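Local coordinates for beta sliding clamp (Bartonella birtlesii LL-WM9, PDB 6PTR), which probably tethers DNA polymerases and other proteins to DNA as a ring-shaped head-to-tail homodimer, making replication processive, at residues R10-R15 and G92-L97; R15-K20 and E63-N68; N40-A45 and A74-A79; Q51-D56 and I124-S129. All coordinates share one frame; numbering follows the deposited sequence.

All four contacts belong to the N-terminal domain. Contact 1 pairs two strands of a four-stranded sheet, and contact 2 begins where its first segment ends, R15 being common to both; their centres are about 9 Å apart. Strands 71-78, 40-46, 49-55 and 59-69 follow one another in a second sheet, which contacts 2, 3 and 4 all reach; the centres of contacts 3 and 4 are about 8 Å apart. F18 of contact 2 is the apolar meeting point: it touches L97 of contact 1, I43 of contact 3 and L52 of contact 4. Contacts 1 and 4 stay apart, about 7 Å between nearest atoms. A 1,2-ethanediol, probably from the crystallisation liquor, binds at contact 4.

Contact 1 of 4, residues R10-R15 and G92-L97; sequences RITVDR and GSEIVL
I11 pairs with L97 and V13 with I95, their side chains together on one face of this antiparallel strand pair. CG1 of I11 lies against CB of L97 at 3.8 Å. With V13 CG1 anti to the carbonyl carbon (chi1 -61°), CG2 is left between backbone N and carbonyl carbon, against I95 CB at 4.0 Å and near the CD1 branch of L97. Four backbone hydrogen bonds join these pairs. The other face carries V96 as its bump: its CG1 methyl rests 3.4 Å from the plane of the R10 guanidinium, offset toward the rim, while its CG2 meets T12 OG1 at 3.5 Å. The extended R10 chain gives its NE to a salt bridge with E70. Beyond the strand, R15 N donates to S93 O (3.1 Å), and I95 CD1 fits against R15 CB at 3.8 Å. D14 OD2 caps the new helix at Q17 N, and its OD1 receives a hydrogen bond from a water, 2.6 Å away, that is weakly bound to G92 N and S93 O. Strand 94-99 is flanked by strand 106-111, touched by I95 and L97; I11 and V13 meet strand 59-69, and V13 and L97 pack on F18 of helix 15-26.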
loop_
_atom_site.group_PDB
_atom_site.type_symbol
_atom_site.label_atom_id
_atom_site.label_comp_id
_atom_site.label_asym_id
_atom_site.label_seq_id
_atom_site.Cartn_x
_atom_site.Cartn_y
_atom_site.Cartn_z
ATOM N N ARG C 10 -18.514 -20.536 -26.324
ATOM C CA ARG C 10 -19.500 -19.547 -25.904
ATOM C C ARG C 10 -20.049 -19.980 -24.553
ATOM O O ARG C 10 -20.676 -21.037 -24.449
ATOM C CB ARG C 10 -20.627 -19.411 -26.929
ATOM C CG ARG C 10 -21.585 -18.314 -26.545
ATOM C CD ARG C 10 -22.521 -17.934 -27.661
ATOM N NE ARG C 10 -23.567 -17.058 -27.145
ATOM C CZ ARG C 10 -23.476 -15.731 -27.107
ATOM N NH1 ARG C 10 -22.392 -15.130 -27.577
ATOM N NH2 ARG C 10 -24.468 -15.008 -26.604
ATOM N N ILE C 11 -19.811 -19.186 -23.513
ATOM C CA ILE C 11 -20.283 -19.524 -22.174
ATOM C C ILE C 11 -20.859 -18.281 -21.520
ATOM O O ILE C 11 -20.404 -17.164 -21.765
ATOM C CB ILE C 11 -19.163 -20.113 -21.292
ATOM C CG1 ILE C 11 -17.971 -19.159 -21.245
ATOM C CG2 ILE C 11 -18.761 -21.479 -21.831
ATOM C CD1 ILE C 11 -16.798 -19.650 -20.330
ATOM N N THR C 12 -21.886 -18.486 -20.699
ATOM C CA THR C 12 -22.444 -17.427 -19.864
ATOM C C THR C 12 -22.180 -17.812 -18.418
ATOM O O THR C 12 -22.609 -18.881 -17.985
ATOM C CB THR C 12 -23.948 -17.267 -20.112
ATOM O OG1 THR C 12 -24.173 -16.898 -21.476
ATOM C CG2 THR C 12 -24.547 -16.192 -19.189
ATOM N N VAL C 13 -21.471 -16.959 -17.675
ATOM C CA VAL C 13 -21.078 -17.312 -16.317
ATOM C C VAL C 13 -21.549 -16.240 -15.348
ATOM O O VAL C 13 -21.779 -15.089 -15.718
ATOM C CB VAL C 13 -19.562 -17.493 -16.206
ATOM C CG1 VAL C 13 -19.129 -18.621 -17.126
ATOM C CG2 VAL C 13 -18.874 -16.184 -16.562
ATOM N N ASP C 14 -21.699 -16.642 -14.085
ATOM C CA ASP C 14 -21.979 -15.682 -13.031
ATOM C C ASP C 14 -20.715 -14.879 -12.769
ATOM O O ASP C 14 -19.630 -15.447 -12.618
ATOM C CB ASP C 14 -22.446 -16.413 -11.769
ATOM C CG ASP C 14 -22.686 -15.476 -10.599
ATOM O OD1 ASP C 14 -23.692 -14.735 -10.614
ATOM O OD2 ASP C 14 -21.871 -15.496 -9.651
ATOM N N ARG C 15 -20.848 -13.552 -12.708
ATOM C CA ARG C 15 -19.661 -12.719 -12.520
ATOM C C ARG C 15 -18.938 -13.070 -11.222
ATOM O O ARG C 15 -17.714 -13.243 -11.208
ATOM C CB ARG C 15 -20.051 -11.246 -12.548
ATOM C CG ARG C 15 -18.886 -10.308 -12.287
ATOM C CD ARG C 15 -18.791 -9.945 -10.809
ATOM N NE ARG C 15 -17.626 -9.100 -10.558
ATOM C CZ ARG C 15 -17.110 -8.860 -9.356
ATOM N NH1 ARG C 15 -17.635 -9.414 -8.267
ATOM N NH2 ARG C 15 -16.050 -8.070 -9.245
ATOM N N GLY C 92 -23.486 -9.906 -9.110
ATOM C CA GLY C 92 -24.823 -10.317 -9.479
ATOM C C GLY C 92 -25.163 -10.170 -10.944
ATOM O O GLY C 92 -26.299 -10.462 -11.332
ATOM N N SER C 93 -24.228 -9.728 -11.771
ATOM C CA SER C 93 -24.418 -9.689 -13.210
ATOM C C SER C 93 -23.949 -11.003 -13.832
ATOM O O SER C 93 -23.351 -11.855 -13.167
ATOM C CB SER C 93 -23.650 -8.520 -13.813
ATOM O OG SER C 93 -22.262 -8.664 -13.551
ATOM N N GLU C 94 -24.233 -11.162 -15.127
ATOM C CA GLU C 94 -23.743 -12.287 -15.914
ATOM C C GLU C 94 -22.761 -11.790 -16.962
ATOM O O GLU C 94 -22.805 -10.636 -17.389
ATOM C CB GLU C 94 -24.886 -13.038 -16.608
ATOM C CG GLU C 94 -25.743 -13.844 -15.661
ATOM C CD GLU C 94 -26.794 -14.663 -16.380
ATOM O OE1 GLU C 94 -27.335 -14.183 -17.405
ATOM O OE2 GLU C 94 -27.074 -15.790 -15.915
ATOM N N ILE C 95 -21.873 -12.680 -17.380
ATOM C CA ILE C 95 -20.841 -12.361 -18.359
ATOM C C ILE C 95 -20.902 -13.412 -19.448
ATOM O O ILE C 95 -20.870 -14.605 -19.147
ATOM C CB ILE C 95 -19.437 -12.363 -17.738
ATOM C CG1 ILE C 95 -19.369 -11.432 -16.536
ATOM C CG2 ILE C 95 -18.416 -11.944 -18.771
ATOM C CD1 ILE C 95 -18.070 -11.609 -15.772
ATOM N N VAL C 96 -20.946 -12.975 -20.702
ATOM C CA VAL C 96 -20.867 -13.884 -21.840
ATOM C C VAL C 96 -19.460 -13.819 -22.418
ATOM O O VAL C 96 -18.997 -12.749 -22.830
ATOM C CB VAL C 96 -21.914 -13.542 -22.908
ATOM C CG1 VAL C 96 -21.775 -14.501 -24.094
ATOM C CG2 VAL C 96 -23.330 -13.613 -22.329
ATOM N N LEU C 97 -18.772 -14.960 -22.438
ATOM C CA LEU C 97 -17.429 -15.080 -22.987
ATOM C C LEU C 97 -17.525 -15.898 -24.268
ATOM O O LEU C 97 -18.063 -17.012 -24.255
ATOM C CB LEU C 97 -16.494 -15.745 -21.970
ATOM C CG LEU C 97 -16.537 -15.079 -20.586
ATOM C CD1 LEU C 97 -15.887 -15.946 -19.507
ATOM C CD2 LEU C 97 -15.875 -13.742 -20.637
HETATM O O HOH W 1 -22.527 -12.467 -9.966
#

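Contact 2 of 4, residues R15-K20 and E63-N68; sequences RSQFFK and ESFTVN
Helix 15-20 and strand 63-66 run nearly antiparallel, Q17 and K20 coming over F65 and E63, at 163° between directions and with 9.8 Å separating their axes at closest approach. That spacing leaves room for one layer of side chains, and the closest pair of CA atoms, those of Q17 and F65, is 8.3 Å apart. F65 contributes the largest share of the buried surface. Its ring stands up from the strand because CG sits between the backbone N and the carbonyl carbon (chi1 56°), and two helix residues take hold of it at different places. The CG methylene of Q17 makes an off-centre CH-pi contact, 4.2 Å from the centroid of the F65 ring. Q17 then bends at chi2, which lays its amide almost parallel to the ring, the planes 18° apart, with NE2 3.8 Å from F65 CB. At the far end of the ring, F65 CZ approaches F18 CD1 at 3.7 Å and lies at the edge of the F18 ring, in its plane. E63 extends toward the helix as well, but its OE1 is engaged by S21 OG, one turn further on, and S21 OG also bonds to Q17 O. Helix 15-26 is backed by helix 79-88, where L82 and V86 touch F18, while F65 also touches V50 of strand 49-55 and V13 of strand 10-14.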
loop_
_atom_site.group_PDB
_atom_site.type_symbol
_atom_site.label_atom_id
_atom_site.label_comp_id
_atom_site.label_asym_id
_atom_site.label_seq_id
_atom_site.Cartn_x
_atom_site.Cartn_y
_atom_site.Cartn_z
ATOM N N ARG C 15 -20.848 -13.552 -12.708
ATOM C CA ARG C 15 -19.661 -12.719 -12.520
ATOM C C ARG C 15 -18.938 -13.070 -11.222
ATOM O O ARG C 15 -17.714 -13.243 -11.208
ATOM C CB ARG C 15 -20.051 -11.246 -12.548
ATOM C CG ARG C 15 -18.886 -10.308 -12.287
ATOM C CD ARG C 15 -18.791 -9.945 -10.809
ATOM N NE ARG C 15 -17.626 -9.100 -10.558
ATOM C CZ ARG C 15 -17.110 -8.860 -9.356
ATOM N NH1 ARG C 15 -17.635 -9.414 -8.267
ATOM N NH2 ARG C 15 -16.050 -8.070 -9.245
ATOM N N SER C 16 -19.683 -13.186 -10.118
ATOM C CA SER C 16 -19.041 -13.380 -8.821
ATOM C C SER C 16 -18.342 -14.729 -8.745
ATOM O O SER C 16 -17.219 -14.824 -8.242
ATOM C CB SER C 16 -20.062 -13.233 -7.700
ATOM O OG SER C 16 -20.374 -11.867 -7.515
ATOM N N GLN C 17 -18.982 -15.776 -9.259
ATOM C CA GLN C 17 -18.338 -17.082 -9.318
ATOM C C GLN C 17 -17.077 -17.042 -10.175
ATOM O O GLN C 17 -16.021 -17.560 -9.778
ATOM C CB GLN C 17 -19.326 -18.118 -9.855
ATOM C CG GLN C 17 -18.664 -19.422 -10.246
ATOM C CD GLN C 17 -18.140 -20.161 -9.042
ATOM O OE1 GLN C 17 -18.910 -20.558 -8.165
ATOM N NE2 GLN C 17 -16.824 -20.334 -8.976
ATOM N N PHE C 18 -17.169 -16.443 -11.366
ATOM C CA PHE C 18 -16.022 -16.373 -12.265
ATOM C C PHE C 18 -14.877 -15.578 -11.647
ATOM O O PHE C 18 -13.702 -15.948 -11.782
ATOM C CB PHE C 18 -16.433 -15.738 -13.592
ATOM C CG PHE C 18 -15.363 -15.808 -14.653
ATOM C CD1 PHE C 18 -15.050 -17.019 -15.244
ATOM C CD2 PHE C 18 -14.698 -14.675 -15.075
ATOM C CE1 PHE C 18 -14.063 -17.106 -16.212
ATOM C CE2 PHE C 18 -13.707 -14.763 -16.053
ATOM C CZ PHE C 18 -13.395 -15.996 -16.615
ATOM N N PHE C 19 -15.210 -14.475 -10.977
ATOM C CA PHE C 19 -14.203 -13.634 -10.333
ATOM C C PHE C 19 -13.475 -14.399 -9.237
ATOM O O PHE C 19 -12.244 -14.327 -9.126
ATOM C CB PHE C 19 -14.893 -12.402 -9.760
ATOM C CG PHE C 19 -13.947 -11.366 -9.215
ATOM C CD1 PHE C 19 -12.970 -10.808 -10.027
ATOM C CD2 PHE C 19 -14.051 -10.947 -7.907
ATOM C CE1 PHE C 19 -12.101 -9.836 -9.529
ATOM C CE2 PHE C 19 -13.189 -9.979 -7.399
ATOM C CZ PHE C 19 -12.213 -9.429 -8.217
ATOM N N LYS C 20 -14.230 -15.135 -8.414
ATOM C CA LYS C 20 -13.619 -15.925 -7.352
ATOM C C LYS C 20 -12.669 -16.968 -7.919
ATOM O O LYS C 20 -11.542 -17.118 -7.434
ATOM C CB LYS C 20 -14.696 -16.598 -6.501
ATOM C CG LYS C 20 -14.111 -17.322 -5.293
ATOM C CD LYS C 20 -15.185 -17.813 -4.333
ATOM C CE LYS C 20 -14.570 -18.377 -3.053
ATOM N NZ LYS C 20 -14.022 -17.315 -2.157
ATOM N N GLU C 63 -8.648 -24.429 -11.488
ATOM C CA GLU C 63 -9.888 -24.446 -10.734
ATOM C C GLU C 63 -11.014 -24.633 -11.724
ATOM O O GLU C 63 -10.951 -24.111 -12.837
ATOM C CB GLU C 63 -10.152 -23.178 -9.939
ATOM C CG GLU C 63 -11.348 -23.444 -8.976
ATOM C CD GLU C 63 -11.886 -22.204 -8.393
ATOM O OE1 GLU C 63 -13.115 -22.102 -8.199
ATOM O OE2 GLU C 63 -11.065 -21.312 -8.146
ATOM N N SER C 64 -12.036 -25.370 -11.317
ATOM C CA SER C 64 -13.130 -25.680 -12.215
ATOM C C SER C 64 -14.435 -25.352 -11.529
ATOM O O SER C 64 -14.537 -25.444 -10.304
ATOM C CB SER C 64 -13.112 -27.151 -12.598
ATOM O OG SER C 64 -11.791 -27.529 -12.943
ATOM N N PHE C 65 -15.441 -24.992 -12.327
ATOM C CA PHE C 65 -16.779 -24.816 -11.783
ATOM C C PHE C 65 -17.819 -25.234 -12.814
ATOM O O PHE C 65 -17.580 -25.190 -14.024
ATOM C CB PHE C 65 -17.037 -23.366 -11.320
ATOM C CG PHE C 65 -16.818 -22.313 -12.374
ATOM C CD1 PHE C 65 -15.543 -21.886 -12.709
ATOM C CD2 PHE C 65 -17.903 -21.722 -13.011
ATOM C CE1 PHE C 65 -15.345 -20.901 -13.666
ATOM C CE2 PHE C 65 -17.710 -20.721 -13.962
ATOM C CZ PHE C 65 -16.433 -20.313 -14.290
ATOM N N THR C 66 -18.997 -25.574 -12.299
ATOM C CA THR C 66 -20.100 -26.088 -13.105
ATOM C C THR C 66 -20.822 -24.947 -13.805
ATOM O O THR C 66 -21.211 -23.969 -13.165
ATOM C CB THR C 66 -21.064 -26.862 -12.210
ATOM O OG1 THR C 66 -20.423 -28.065 -11.746
ATOM C CG2 THR C 66 -22.348 -27.191 -12.966
ATOM N N VAL C 67 -20.972 -25.059 -15.126
ATOM C CA VAL C 67 -21.675 -24.076 -15.955
ATOM C C VAL C 67 -22.406 -24.823 -17.049
ATOM O O VAL C 67 -21.837 -25.726 -17.661
ATOM C CB VAL C 67 -20.739 -23.065 -16.659
ATOM C CG1 VAL C 67 -21.558 -21.923 -17.253
ATOM C CG2 VAL C 67 -19.682 -22.550 -15.754
ATOM N N ASN C 68 -23.637 -24.424 -17.332
ATOM C CA ASN C 68 -24.251 -24.846 -18.587
ATOM C C ASN C 68 -23.490 -24.189 -19.739
ATOM O O ASN C 68 -23.382 -22.960 -19.795
ATOM C CB ASN C 68 -25.723 -24.463 -18.637
ATOM C CG ASN C 68 -26.348 -24.790 -19.981
ATOM O OD1 ASN C 68 -26.656 -23.901 -20.776
ATOM N ND2 ASN C 68 -26.496 -26.061 -20.253
#

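Contact 3 of 4, residues N40-A45 and A74-A79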
loop_
_atom_site.group_PDB
_atom_site.type_symbol
_atom_site.label_atom_id
_atom_site.label_comp_id
_atom_site.label_asym_id
_atom_site.label_seq_id
_atom_site.Cartn_x
_atom_site.Cartn_y
_atom_site.Cartn_z
ATOM N N ASN C 40 -1.030 -15.646 -19.825
ATOM C CA ASN C 40 -2.439 -15.893 -20.081
ATOM C C ASN C 40 -3.001 -16.955 -19.150
ATOM O O ASN C 40 -2.276 -17.818 -18.646
ATOM C CB ASN C 40 -2.638 -16.317 -21.535
ATOM C CG ASN C 40 -2.537 -15.142 -22.486
ATOM O OD1 ASN C 40 -2.021 -14.073 -22.127
ATOM N ND2 ASN C 40 -3.029 -15.324 -23.699
ATOM N N VAL C 41 -4.320 -16.879 -18.916
ATOM C CA VAL C 41 -5.055 -17.965 -18.274
ATOM C C VAL C 41 -5.767 -18.753 -19.362
ATOM O O VAL C 41 -6.341 -18.177 -20.298
ATOM C CB VAL C 41 -6.054 -17.445 -17.222
ATOM C CG1 VAL C 41 -6.984 -16.407 -17.826
ATOM C CG2 VAL C 41 -6.892 -18.614 -16.668
ATOM N N LEU C 42 -5.692 -20.078 -19.270
ATOM C CA LEU C 42 -6.434 -20.948 -20.172
ATOM C C LEU C 42 -7.849 -21.108 -19.648
ATOM O O LEU C 42 -8.047 -21.413 -18.470
ATOM C CB LEU C 42 -5.770 -22.320 -20.283
ATOM C CG LEU C 42 -6.600 -23.413 -20.990
ATOM C CD1 LEU C 42 -6.850 -23.042 -22.463
ATOM C CD2 LEU C 42 -5.912 -24.740 -20.876
ATOM N N ILE C 43 -8.830 -20.900 -20.524
ATOM C CA ILE C 43 -10.239 -21.116 -20.207
ATOM C C ILE C 43 -10.687 -22.283 -21.053
ATOM O O ILE C 43 -10.583 -22.217 -22.281
ATOM C CB ILE C 43 -11.101 -19.882 -20.522
ATOM C CG1 ILE C 43 -10.565 -18.641 -19.819
ATOM C CG2 ILE C 43 -12.579 -20.150 -20.116
ATOM C CD1 ILE C 43 -11.381 -17.400 -20.133
ATOM N N ASP C 44 -11.180 -23.353 -20.423
ATOM C CA ASP C 44 -11.540 -24.567 -21.158
ATOM C C ASP C 44 -12.939 -24.969 -20.733
ATOM O O ASP C 44 -13.148 -25.347 -19.577
ATOM C CB ASP C 44 -10.536 -25.697 -20.887
ATOM C CG ASP C 44 -10.442 -26.688 -22.032
ATOM O OD1 ASP C 44 -11.454 -26.904 -22.731
ATOM O OD2 ASP C 44 -9.357 -27.274 -22.231
ATOM N N ALA C 45 -13.894 -24.900 -21.669
ATOM C CA ALA C 45 -15.301 -25.142 -21.392
ATOM C C ALA C 45 -15.750 -26.412 -22.106
ATOM O O ALA C 45 -15.738 -26.475 -23.337
ATOM C CB ALA C 45 -16.141 -23.951 -21.844
ATOM N N ALA C 74 -12.212 -23.626 -26.062
ATOM C CA ALA C 74 -11.201 -23.117 -25.153
ATOM C C ALA C 74 -10.460 -21.960 -25.804
ATOM O O ALA C 74 -10.468 -21.785 -27.027
ATOM C CB ALA C 74 -10.209 -24.214 -24.751
ATOM N N ILE C 75 -9.791 -21.181 -24.954
ATOM C CA ILE C 75 -9.041 -20.014 -25.406
ATOM C C ILE C 75 -8.171 -19.586 -24.236
ATOM O O ILE C 75 -8.473 -19.902 -23.084
ATOM C CB ILE C 75 -10.021 -18.891 -25.845
ATOM C CG1 ILE C 75 -9.289 -17.777 -26.590
ATOM C CG2 ILE C 75 -10.750 -18.303 -24.647
ATOM C CD1 ILE C 75 -8.824 -18.183 -27.949
ATOM N N THR C 76 -7.074 -18.879 -24.521
ATOM C CA THR C 76 -6.281 -18.314 -23.434
ATOM C C THR C 76 -6.303 -16.796 -23.561
ATOM O O THR C 76 -6.366 -16.253 -24.669
ATOM C CB THR C 76 -4.820 -18.841 -23.404
ATOM O OG1 THR C 76 -4.023 -18.117 -24.350
ATOM C CG2 THR C 76 -4.767 -20.326 -23.721
ATOM N N VAL C 77 -6.308 -16.121 -22.411
ATOM C CA VAL C 77 -6.622 -14.697 -22.285
ATOM C C VAL C 77 -5.602 -14.100 -21.324
ATOM O O VAL C 77 -5.298 -14.744 -20.311
ATOM C CB VAL C 77 -8.049 -14.489 -21.730
ATOM C CG1 VAL C 77 -8.500 -13.064 -21.888
ATOM C CG2 VAL C 77 -9.055 -15.467 -22.375
ATOM N N PRO C 78 -5.053 -12.901 -21.573
ATOM C CA PRO C 78 -4.126 -12.303 -20.591
ATOM C C PRO C 78 -4.751 -12.209 -19.205
ATOM O O PRO C 78 -5.841 -11.657 -19.041
ATOM C CB PRO C 78 -3.825 -10.927 -21.190
ATOM C CG PRO C 78 -3.973 -11.164 -22.697
ATOM C CD PRO C 78 -5.178 -12.056 -22.780
ATOM N N ALA C 79 -4.071 -12.781 -18.201
ATOM C CA ALA C 79 -4.761 -13.105 -16.956
ATOM C C ALA C 79 -4.976 -11.875 -16.079
ATOM O O ALA C 79 -6.051 -11.730 -15.485
ATOM C CB ALA C 79 -3.998 -14.187 -16.187
#
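N40 opens the pairing with strand 74-78 by a side-chain bond: its ND2 donates to T76 OG1 at 3.0 Å, almost straight at 172°, with the hydroxyl oxygen in the amide plane. The two side chains cross at about a right angle, and N40 OD1 is left against the P78 ring, 3.5 Å from CG. T76 OG1 is bonded to L121 O as well, which ties the strand pair to the chain after strand 114-119. V41 exchanges backbone hydrogen bonds with V77, the shorter being V41 N to V77 O at 2.7 Å, and its CB meets the methyl of A79 at 4.0 Å, where helix 79-88 begins. L42 turns to the other face; with CG anti to the backbone N (chi1 169°) and a bend at chi2, CD1 reaches T76 CG2 at 3.6 Å. I43 returns to the side of V41, bonds through its backbone to I75, and sets CD1 on V77 CG2, 3.8 Å away. D44 shares the face of L42: the A74 methyl lies 3.6 Å from D44 OD1, while OD2 forms a salt bridge with K123. The alternation of hydrogen-bonded and non-hydrogen-bonded pairs is that of antiparallel strands; the face of V41, I43, I75 and V77, turned to helix 15-26 and strand 106-111, fits the helix-lined sheets in each domain of the DNA-encircling processivity fold.

Contact 4 of 4, residues Q51-D56 and I124-S129. With EDO (1,2-ethanediol), chain Q.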
loop_
_atom_site.group_PDB
_atom_site.type_symbol
_atom_site.label_atom_id
_atom_site.label_comp_id
_atom_site.label_asym_id
_atom_site.label_seq_id
_atom_site.Cartn_x
_atom_site.Cartn_y
_atom_site.Cartn_z
ATOM N N GLN C 51 -12.917 -24.908 -16.795
ATOM C CA GLN C 51 -11.666 -25.018 -16.059
ATOM C C GLN C 51 -10.800 -23.823 -16.403
ATOM O O GLN C 51 -10.663 -23.478 -17.583
ATOM C CB GLN C 51 -10.916 -26.305 -16.389
ATOM C CG GLN C 51 -9.694 -26.489 -15.495
ATOM C CD GLN C 51 -8.821 -27.641 -15.918
ATOM O OE1 GLN C 51 -8.913 -28.729 -15.359
ATOM N NE2 GLN C 51 -7.958 -27.404 -16.901
ATOM N N LEU C 52 -10.239 -23.187 -15.374
ATOM C CA LEU C 52 -9.229 -22.144 -15.524
ATOM C C LEU C 52 -7.882 -22.747 -15.165
ATOM O O LEU C 52 -7.775 -23.455 -14.165
ATOM C CB LEU C 52 -9.523 -20.951 -14.606
ATOM C CG LEU C 52 -10.925 -20.351 -14.771
ATOM C CD1 LEU C 52 -11.142 -19.203 -13.809
ATOM C CD2 LEU C 52 -11.155 -19.921 -16.227
ATOM N N LYS C 53 -6.852 -22.474 -15.970
ATOM C CA LYS C 53 -5.518 -23.010 -15.698
ATOM C C LYS C 53 -4.504 -21.888 -15.875
ATOM O O LYS C 53 -4.594 -21.125 -16.838
ATOM C CB LYS C 53 -5.192 -24.174 -16.652
ATOM C CG LYS C 53 -3.833 -24.854 -16.426
ATOM C CD LYS C 53 -3.508 -25.936 -17.495
ATOM C CE LYS C 53 -4.274 -27.214 -17.293
ATOM N NZ LYS C 53 -3.756 -28.286 -18.209
ATOM N N ALA C 54 -3.549 -21.778 -14.943
ATOM C CA ALA C 54 -2.423 -20.865 -15.118
ATOM C C ALA C 54 -1.158 -21.598 -14.701
ATOM O O ALA C 54 -1.216 -22.529 -13.903
ATOM C CB ALA C 54 -2.573 -19.572 -14.280
ATOM N N THR C 55 -0.009 -21.169 -15.235
ATOM C CA THR C 55 1.237 -21.864 -14.925
ATOM C C THR C 55 2.388 -20.888 -15.109
ATOM O O THR C 55 2.293 -19.934 -15.883
ATOM C CB THR C 55 1.470 -23.106 -15.810
ATOM O OG1 THR C 55 2.651 -23.799 -15.375
ATOM C CG2 THR C 55 1.672 -22.706 -17.263
ATOM N N ASP C 56 3.465 -21.108 -14.360
ATOM C CA ASP C 56 4.732 -20.473 -14.688
ATOM C C ASP C 56 5.790 -21.496 -15.103
ATOM O O ASP C 56 6.984 -21.179 -15.100
ATOM C CB ASP C 56 5.217 -19.616 -13.516
ATOM C CG ASP C 56 5.611 -20.433 -12.294
ATOM O OD1 ASP C 56 5.647 -21.676 -12.349
ATOM O OD2 ASP C 56 5.901 -19.796 -11.259
ATOM N N ILE C 124 -3.842 -24.474 -27.970
ATOM C CA ILE C 124 -2.746 -25.347 -28.389
ATOM C C ILE C 124 -1.386 -24.769 -28.032
ATOM O O ILE C 124 -0.418 -25.522 -27.907
ATOM C CB ILE C 124 -2.770 -25.664 -29.903
ATOM C CG1 ILE C 124 -2.774 -24.384 -30.744
ATOM C CG2 ILE C 124 -3.900 -26.623 -30.251
ATOM C CD1 ILE C 124 -2.384 -24.632 -32.179
ATOM N N ASP C 125 -1.280 -23.445 -27.890
ATOM C CA ASP C 125 -0.024 -22.832 -27.478
ATOM C C ASP C 125 0.253 -23.020 -25.996
ATOM O O ASP C 125 1.404 -22.882 -25.572
ATOM C CB ASP C 125 -0.027 -21.325 -27.765
ATOM C CG ASP C 125 -0.038 -20.989 -29.246
ATOM O OD1 ASP C 125 0.204 -21.889 -30.075
ATOM O OD2 ASP C 125 -0.293 -19.802 -29.571
ATOM N N PHE C 126 -0.774 -23.305 -25.203
ATOM C CA PHE C 126 -0.641 -23.301 -23.751
ATOM C C PHE C 126 0.076 -24.559 -23.272
ATOM O O PHE C 126 -0.113 -25.640 -23.842
ATOM C CB PHE C 126 -2.009 -23.197 -23.093
ATOM C CG PHE C 126 -1.952 -22.729 -21.670
ATOM C CD1 PHE C 126 -1.813 -21.386 -21.400
ATOM C CD2 PHE C 126 -1.993 -23.622 -20.623
ATOM C CE1 PHE C 126 -1.751 -20.935 -20.084
ATOM C CE2 PHE C 126 -1.921 -23.163 -19.302
ATOM C CZ PHE C 126 -1.801 -21.832 -19.052
ATOM N N PRO C 127 0.926 -24.442 -22.251
ATOM C CA PRO C 127 1.609 -25.630 -21.721
ATOM C C PRO C 127 0.607 -26.631 -21.172
ATOM O O PRO C 127 -0.292 -26.287 -20.402
ATOM C CB PRO C 127 2.499 -25.064 -20.603
ATOM C CG PRO C 127 2.715 -23.633 -20.979
ATOM C CD PRO C 127 1.415 -23.198 -21.636
ATOM N N GLU C 128 0.763 -27.876 -21.578
ATOM C CA GLU C 128 0.017 -28.970 -20.984
ATOM C C GLU C 128 1.012 -30.062 -20.654
ATOM O O GLU C 128 1.907 -30.344 -21.455
ATOM C CB GLU C 128 -1.075 -29.493 -21.920
ATOM C CG GLU C 128 -1.860 -30.645 -21.317
ATOM C CD GLU C 128 -3.191 -30.894 -21.997
ATOM O OE1 GLU C 128 -3.437 -30.331 -23.084
ATOM O OE2 GLU C 128 -3.995 -31.663 -21.428
ATOM N N SER C 129 0.882 -30.639 -19.467
ATOM C CA SER C 129 1.742 -31.724 -19.020
ATOM C C SER C 129 1.113 -33.079 -19.327
ATOM O O SER C 129 -0.094 -33.198 -19.544
ATOM C CB SER C 129 2.003 -31.618 -17.514
ATOM O OG SER C 129 2.499 -30.341 -17.165
HETATM C C1 EDO Q . 4.289 -28.391 -12.979
HETATM O O1 EDO Q . 5.504 -28.561 -13.719
HETATM C C2 EDO Q . 3.135 -28.260 -13.963
HETATM O O2 EDO Q . 2.540 -29.544 -14.188
HETATM O O HOH W 2 -0.996 -29.561 -17.537
#
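K53 lays its aliphatic chain obliquely across one corner of the F126 ring, its CD 3.7 Å from F126 CE2 and CG nearly as close. The ring points at the strand with its far end: CZ comes within 3.6 Å of K53 O, and A54 CA lies at the ring edge, near its plane. F126 reaches this place because its CG is anti to the backbone N (chi1 -161°), and P127 CD lies 3.4 Å over one face, nearer its margin than its centre, which probably limits the ring's freedom. T55 and F126 run alongside one another in opposing senses. The methyl of T55 meets both F126 CZ and P127 CG, each at 4.0 Å; its hydroxyl is turned elsewhere, bonding L57 N and L59 O. Strand 49-55 belongs to the sheet that continues from the N-terminal into the central domain, and residues 124-129 lie in the loop leading from strand 114-119 to strand 136-141, where F126 rests on L42 and K53 of two adjacent strands. The bend of K53 at chi3 carries its ammonium group beyond the ring, and a water bridges K53 NZ (3.1 Å) to the backbone N of S129 (2.9 Å). E128 OE2 remains 4.7 Å from K53 NZ, a separation at which any attraction is probably weak. S129 OG shares a hydrogen bond with O2 of the ethanediol, which K237 also binds.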